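Local coordinates for hypothetical protein aq_1447 (Aquifex aeolicus, PDB 1YVU) that uses short single-stranded DNA guides to find complementary RNA targets and cleaves the target RNA in a reaction that depends on divalent metal ions, at residues F552-E556 with Y585-Y591; K319-D324 with P485-I491. One frame throughout, in Å; residues are numbered along the deposited sequence.

Contact 1. Residues F552-E556 with Y585-Y591; sequences FSLLE and YGELYGY
Phe-552 and Tyr-589 meet through matching first torsions: each CG lies anti to its own carbonyl carbon and beside the backbone N (chi1 -86° and -70°), which sends both side chains into the space between two helices. The Phe-552 ring receives Tyr-585 CB over the centre of one face, 3.6 Å from the centroid and close to the ring normal, a CH-pi contact. At its edge, Phe-552 CE2 meets Tyr-591 CD2 at 3.5 Å; these two rings lie rim to rim with their planes close to parallel. The Tyr-589 ring is oblique to Phe-552 and touches it through CE1, 3.5 Å from Phe-552 CB, while its hydroxyl lies near the backbone of Ser-553 without hydrogen bonding to it. Glu-556 OE2 comes 3.4 Å from Tyr-589 CE2, at that ring's edge and near its plane. The four aromatic residues form a cluster with no hydrogen bond between the two segments. With Tyr-589 cut back to an alanine, a gap would probably open beside Phe-552 CB and the Glu-556 carboxylate would lose its ring neighbour. Gly-590, with positive phi, is the C-prime residue of a Schellman motif, in which Tyr-591 N bonds to Gly-586 O at 2.9 Å; the turn directs Tyr-591 back toward Leu-555, and its hydroxyl is hydrogen-bonded to Phe-560 O. The short helical segments run 11.2 Å apart at a crossing angle of -29°, within helices 542-557 and 576-589 of the RNase H-like PIWI domain, where Leu-555 rests on Ile-521 of strand 515-522 and, together with Tyr-591, on Ile-566 of strand 565-570.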
loop_
_atom_site.group_PDB
_atom_site.type_symbol
_atom_site.label_atom_id
_atom_site.label_comp_id
_atom_site.label_asym_id
_atom_site.label_seq_id
_atom_site.Cartn_x
_atom_site.Cartn_y
_atom_site.Cartn_z
ATOM N N PHE A 552 18.817 15.266 -4.546
ATOM C CA PHE A 552 20.245 15.353 -4.329
ATOM C C PHE A 552 20.770 16.765 -4.245
ATOM O O PHE A 552 21.546 17.052 -3.344
ATOM C CB PHE A 552 20.960 14.563 -5.393
ATOM C CG PHE A 552 21.090 13.118 -5.052
ATOM C CD1 PHE A 552 20.063 12.209 -5.360
ATOM C CD2 PHE A 552 22.232 12.663 -4.387
ATOM C CE1 PHE A 552 20.174 10.860 -5.012
ATOM C CE2 PHE A 552 22.372 11.315 -4.024
ATOM C CZ PHE A 552 21.343 10.401 -4.337
ATOM N N SER A 553 20.284 17.659 -5.121
ATOM C CA SER A 553 20.697 19.066 -5.075
ATOM C C SER A 553 20.184 19.732 -3.803
ATOM O O SER A 553 20.851 20.605 -3.270
ATOM C CB SER A 553 20.294 19.858 -6.320
ATOM O OG SER A 553 18.896 19.987 -6.451
ATOM N N LEU A 554 19.055 19.254 -3.275
ATOM C CA LEU A 554 18.524 19.780 -2.018
ATOM C C LEU A 554 19.439 19.352 -0.863
ATOM O O LEU A 554 19.711 20.163 0.016
ATOM C CB LEU A 554 17.084 19.315 -1.735
ATOM C CG LEU A 554 16.431 19.873 -0.441
ATOM C CD1 LEU A 554 16.436 21.399 -0.407
ATOM C CD2 LEU A 554 15.020 19.362 -0.261
ATOM N N LEU A 555 19.958 18.117 -0.899
ATOM C CA LEU A 555 20.853 17.636 0.160
ATOM C C LEU A 555 22.123 18.452 0.142
ATOM O O LEU A 555 22.627 18.845 1.189
ATOM C CB LEU A 555 21.178 16.151 0.007
ATOM C CG LEU A 555 20.042 15.210 0.446
ATOM C CD1 LEU A 555 20.223 13.841 -0.144
ATOM C CD2 LEU A 555 19.964 15.116 1.955
ATOM N N GLU A 556 22.546 18.830 -1.063
ATOM C CA GLU A 556 23.744 19.646 -1.255
ATOM C C GLU A 556 23.484 21.045 -0.697
ATOM O O GLU A 556 24.324 21.583 0.031
ATOM C CB GLU A 556 24.091 19.746 -2.740
ATOM C CG GLU A 556 25.468 20.335 -3.048
ATOM C CD GLU A 556 25.525 21.049 -4.389
ATOM O OE1 GLU A 556 26.258 22.066 -4.479
ATOM O OE2 GLU A 556 24.835 20.616 -5.347
ATOM N N TYR A 585 23.687 9.398 -8.929
ATOM C CA TYR A 585 23.693 10.686 -8.228
ATOM C C TYR A 585 24.386 10.522 -6.883
ATOM O O TYR A 585 24.760 11.501 -6.238
ATOM C CB TYR A 585 22.278 11.224 -8.062
ATOM C CG TYR A 585 21.766 12.023 -9.244
ATOM C CD1 TYR A 585 20.772 11.509 -10.099
ATOM C CD2 TYR A 585 22.295 13.294 -9.538
ATOM C CE1 TYR A 585 20.323 12.236 -11.224
ATOM C CE2 TYR A 585 21.853 14.042 -10.657
ATOM C CZ TYR A 585 20.872 13.509 -11.495
ATOM O OH TYR A 585 20.449 14.270 -12.563
ATOM N N GLY A 586 24.539 9.266 -6.464
ATOM C CA GLY A 586 25.259 8.946 -5.245
ATOM C C GLY A 586 26.736 9.028 -5.617
ATOM O O GLY A 586 27.540 9.546 -4.851
ATOM N N GLU A 587 27.066 8.585 -6.838
ATOM C CA GLU A 587 28.437 8.597 -7.364
ATOM C C GLU A 587 28.881 10.014 -7.624
ATOM O O GLU A 587 29.974 10.407 -7.202
ATOM C CB GLU A 587 28.542 7.794 -8.671
ATOM C CG GLU A 587 28.954 6.323 -8.498
ATOM C CD GLU A 587 28.510 5.411 -9.659
ATOM O OE1 GLU A 587 28.194 5.912 -10.772
ATOM O OE2 GLU A 587 28.487 4.171 -9.447
ATOM N N LEU A 588 27.983 10.773 -8.252
ATOM C CA LEU A 588 28.171 12.176 -8.619
ATOM C C LEU A 588 28.415 13.155 -7.475
ATOM O O LEU A 588 29.274 14.015 -7.598
ATOM C CB LEU A 588 26.980 12.655 -9.446
ATOM C CG LEU A 588 27.164 12.912 -10.948
ATOM C CD1 LEU A 588 25.960 12.394 -11.753
ATOM C CD2 LEU A 588 27.381 14.419 -11.152
ATOM N N TYR A 589 27.673 13.024 -6.372
ATOM C CA TYR A 589 27.827 13.911 -5.205
ATOM C C TYR A 589 28.723 13.320 -4.135
ATOM O O TYR A 589 28.939 13.939 -3.078
ATOM C CB TYR A 589 26.483 14.221 -4.563
ATOM C CG TYR A 589 25.572 15.113 -5.352
ATOM C CD1 TYR A 589 24.818 14.596 -6.411
ATOM C CD2 TYR A 589 25.411 16.473 -5.022
ATOM C CE1 TYR A 589 23.909 15.408 -7.139
ATOM C CE2 TYR A 589 24.495 17.296 -5.741
ATOM C CZ TYR A 589 23.747 16.748 -6.798
ATOM O OH TYR A 589 22.832 17.490 -7.511
ATOM N N GLY A 590 29.166 12.091 -4.393
ATOM C CA GLY A 590 30.050 11.367 -3.501
ATOM C C GLY A 590 29.428 10.978 -2.179
ATOM O O GLY A 590 30.060 11.184 -1.152
ATOM N N TYR A 591 28.188 10.478 -2.198
ATOM C CA TYR A 591 27.481 10.036 -0.971
ATOM C C TYR A 591 27.475 8.495 -0.796
ATOM O O TYR A 591 27.526 7.755 -1.791
ATOM C CB TYR A 591 25.999 10.514 -0.955
ATOM C CG TYR A 591 25.737 12.009 -0.913
ATOM C CD1 TYR A 591 26.575 12.886 -0.181
ATOM C CD2 TYR A 591 24.646 12.563 -1.634
ATOM C CE1 TYR A 591 26.345 14.294 -0.175
ATOM C CE2 TYR A 591 24.391 13.982 -1.644
ATOM C CZ TYR A 591 25.253 14.839 -0.912
ATOM O OH TYR A 591 25.077 16.215 -0.951
#

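Contact 2. Residues K319-D324 with P485-I491; sequences KDTVLD and PYKLKEI
Val-322 lies obliquely against the ring of Tyr-486, its CB 3.6 Å from Tyr-486 CD1 and both methyls close to the tyrosine. The contact belongs to a small three-stranded antiparallel sheet, in which strand 322-323 of linker L2 runs between strand 329-330 and strand 487-488 of the PIWI domain. Leu-323 and Lys-487 form a hydrogen-bonded pair: Leu-323 N donates to Lys-487 O at 2.8 Å, and Lys-487 N returns a bond to Leu-323 O at 3.0 Å. Val-322 and Leu-488 are the adjacent non-hydrogen-bonded pair, and beyond them Lys-489 N reaches Thr-321 O at 2.9 Å with an N-H...O angle of 164°. Leu-323 CG sits between the backbone N and the carbonyl carbon (chi1 43°), which brings CD1 onto the aliphatic CG of Lys-487, whose ammonium end continues to a salt bridge with Glu-527. Tyr-486 also touches Leu-340 of helix 337-342, and its hydroxyl is hydrogen-bonded to Glu-475. Asp-324 turns its carboxylate away, to the backbone N atoms of Lys-328 and Arg-344. At the opposite end of the pairing, Leu-488 CD2 comes 3.4 Å from Lys-319 O, a carbonyl whose hydrogen bond comes from Ser-661 OG.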
loop_
_atom_site.group_PDB
_atom_site.type_symbol
_atom_site.label_atom_id
_atom_site.label_comp_id
_atom_site.label_asym_id
_atom_site.label_seq_id
_atom_site.Cartn_x
_atom_site.Cartn_y
_atom_site.Cartn_z
ATOM N N LYS A 319 16.509 2.125 19.587
ATOM C CA LYS A 319 16.717 3.271 20.454
ATOM C C LYS A 319 15.428 4.113 20.558
ATOM O O LYS A 319 15.115 4.923 19.687
ATOM C CB LYS A 319 17.879 4.101 19.939
ATOM C CG LYS A 319 19.208 3.377 19.795
ATOM C CD LYS A 319 19.820 2.954 21.141
ATOM C CE LYS A 319 21.220 2.324 20.951
ATOM N NZ LYS A 319 21.936 1.926 22.220
ATOM N N ASP A 320 14.652 3.860 21.603
ATOM C CA ASP A 320 13.379 4.550 21.828
ATOM C C ASP A 320 13.441 5.761 22.741
ATOM O O ASP A 320 12.433 6.442 22.952
ATOM C CB ASP A 320 12.312 3.579 22.353
ATOM C CG ASP A 320 12.879 2.487 23.257
ATOM O OD1 ASP A 320 13.978 2.665 23.845
ATOM O OD2 ASP A 320 12.216 1.430 23.357
ATOM N N THR A 321 14.632 6.039 23.255
ATOM C CA THR A 321 14.818 7.155 24.160
ATOM C C THR A 321 14.763 8.480 23.443
ATOM O O THR A 321 15.481 8.716 22.461
ATOM C CB THR A 321 16.119 7.034 24.981
ATOM O OG1 THR A 321 16.104 5.784 25.697
ATOM C CG2 THR A 321 16.228 8.188 25.988
ATOM N N VAL A 322 13.832 9.293 23.929
ATOM C CA VAL A 322 13.587 10.637 23.444
ATOM C C VAL A 322 13.912 11.678 24.528
ATOM O O VAL A 322 13.917 11.366 25.718
ATOM C CB VAL A 322 12.114 10.789 23.002
ATOM C CG1 VAL A 322 11.738 9.708 21.979
ATOM C CG2 VAL A 322 11.148 10.796 24.221
ATOM N N LEU A 323 14.161 12.912 24.110
ATOM C CA LEU A 323 14.463 13.991 25.043
ATOM C C LEU A 323 13.901 15.345 24.623
ATOM O O LEU A 323 13.707 15.587 23.439
ATOM C CB LEU A 323 15.977 14.084 25.317
ATOM C CG LEU A 323 17.112 13.982 24.284
ATOM C CD1 LEU A 323 17.031 15.011 23.153
ATOM C CD2 LEU A 323 18.431 14.130 25.040
ATOM N N ASP A 324 13.653 16.218 25.598
ATOM C CA ASP A 324 13.132 17.563 25.334
ATOM C C ASP A 324 14.250 18.630 25.195
ATOM O O ASP A 324 15.428 18.273 25.036
ATOM C CB ASP A 324 12.064 17.948 26.375
ATOM C CG ASP A 324 12.635 18.294 27.746
ATOM O OD1 ASP A 324 13.733 17.837 28.131
ATOM O OD2 ASP A 324 11.951 19.041 28.453
ATOM N N PRO A 485 7.833 18.400 20.682
ATOM C CA PRO A 485 7.964 18.085 22.112
ATOM C C PRO A 485 9.256 17.425 22.562
ATOM O O PRO A 485 9.773 17.688 23.662
ATOM C CB PRO A 485 6.759 17.180 22.373
ATOM C CG PRO A 485 6.482 16.572 21.029
ATOM C CD PRO A 485 6.683 17.690 20.095
ATOM N N TYR A 486 9.775 16.593 21.679
ATOM C CA TYR A 486 10.973 15.840 21.940
ATOM C C TYR A 486 11.592 15.387 20.633
ATOM O O TYR A 486 10.972 15.520 19.564
ATOM C CB TYR A 486 10.622 14.609 22.808
ATOM C CG TYR A 486 9.473 13.753 22.284
ATOM C CD1 TYR A 486 9.678 12.796 21.278
ATOM C CD2 TYR A 486 8.176 13.931 22.743
ATOM C CE1 TYR A 486 8.623 12.045 20.741
ATOM C CE2 TYR A 486 7.090 13.183 22.205
ATOM C CZ TYR A 486 7.326 12.251 21.202
ATOM O OH TYR A 486 6.290 11.560 20.618
ATOM N N LYS A 487 12.782 14.801 20.738
ATOM C CA LYS A 487 13.508 14.227 19.601
ATOM C C LYS A 487 14.301 13.098 20.194
ATOM O O LYS A 487 14.567 13.102 21.394
ATOM C CB LYS A 487 14.431 15.226 18.882
ATOM C CG LYS A 487 15.645 15.726 19.659
ATOM C CD LYS A 487 16.432 16.740 18.853
ATOM C CE LYS A 487 17.683 17.154 19.594
ATOM N NZ LYS A 487 18.566 17.948 18.709
ATOM N N LEU A 488 14.664 12.134 19.354
ATOM C CA LEU A 488 15.433 10.964 19.757
ATOM C C LEU A 488 16.820 11.369 20.248
ATOM O O LEU A 488 17.360 12.395 19.821
ATOM C CB LEU A 488 15.541 9.976 18.589
ATOM C CG LEU A 488 14.259 9.292 18.127
ATOM C CD1 LEU A 488 14.322 9.012 16.651
ATOM C CD2 LEU A 488 14.018 8.008 18.926
ATOM N N LYS A 489 17.331 10.605 21.210
ATOM C CA LYS A 489 18.633 10.842 21.809
ATOM C C LYS A 489 19.720 10.196 20.974
ATOM O O LYS A 489 20.776 10.769 20.787
ATOM C CB LYS A 489 18.642 10.240 23.209
ATOM C CG LYS A 489 19.986 10.218 23.921
ATOM C CD LYS A 489 19.895 9.275 25.075
ATOM C CE LYS A 489 21.187 9.164 25.790
ATOM N NZ LYS A 489 20.947 9.397 27.249
ATOM N N GLU A 490 19.461 8.981 20.514
ATOM C CA GLU A 490 20.429 8.248 19.726
ATOM C C GLU A 490 19.646 7.379 18.757
ATOM O O GLU A 490 18.540 6.962 19.098
ATOM C CB GLU A 490 21.253 7.361 20.686
ATOM C CG GLU A 490 22.503 6.677 20.096
ATOM C CD GLU A 490 23.543 7.665 19.527
ATOM O OE1 GLU A 490 23.961 8.598 20.262
ATOM O OE2 GLU A 490 23.936 7.515 18.342
ATOM N N ILE A 491 20.098 7.283 17.504
ATOM C CA ILE A 491 19.486 6.367 16.533
ATOM C C ILE A 491 20.663 5.466 16.260
ATOM O O ILE A 491 21.767 5.966 16.000
ATOM C CB ILE A 491 19.069 7.016 15.200
ATOM C CG1 ILE A 491 17.761 7.777 15.373
ATOM C CG2 ILE A 491 18.857 5.948 14.105
ATOM C CD1 ILE A 491 17.335 8.582 14.149
#

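Overall arrangement
From the N terminus, the chain first reaches residues 319-324 in linker L2. It then passes through the Mid domain and into the PIWI domain before residues 485-491 return beside them, so contact 2 closes a loop of 160 intervening residues. Contact 1 opens only afterwards and closes a much shorter one, 28 residues between segments 552-556 and 585-591, strand 565-570 among them. The two loops therefore follow in series, neither nested nor crossed. The centres of contact 1 and contact 2 are 28 Å apart. The nearest atoms of contact 1 and contact 2 are about 14 Å apart, without touching. Contact 2 ties the linker to PIWI, whereas contact 1 joins two helices within PIWI itself.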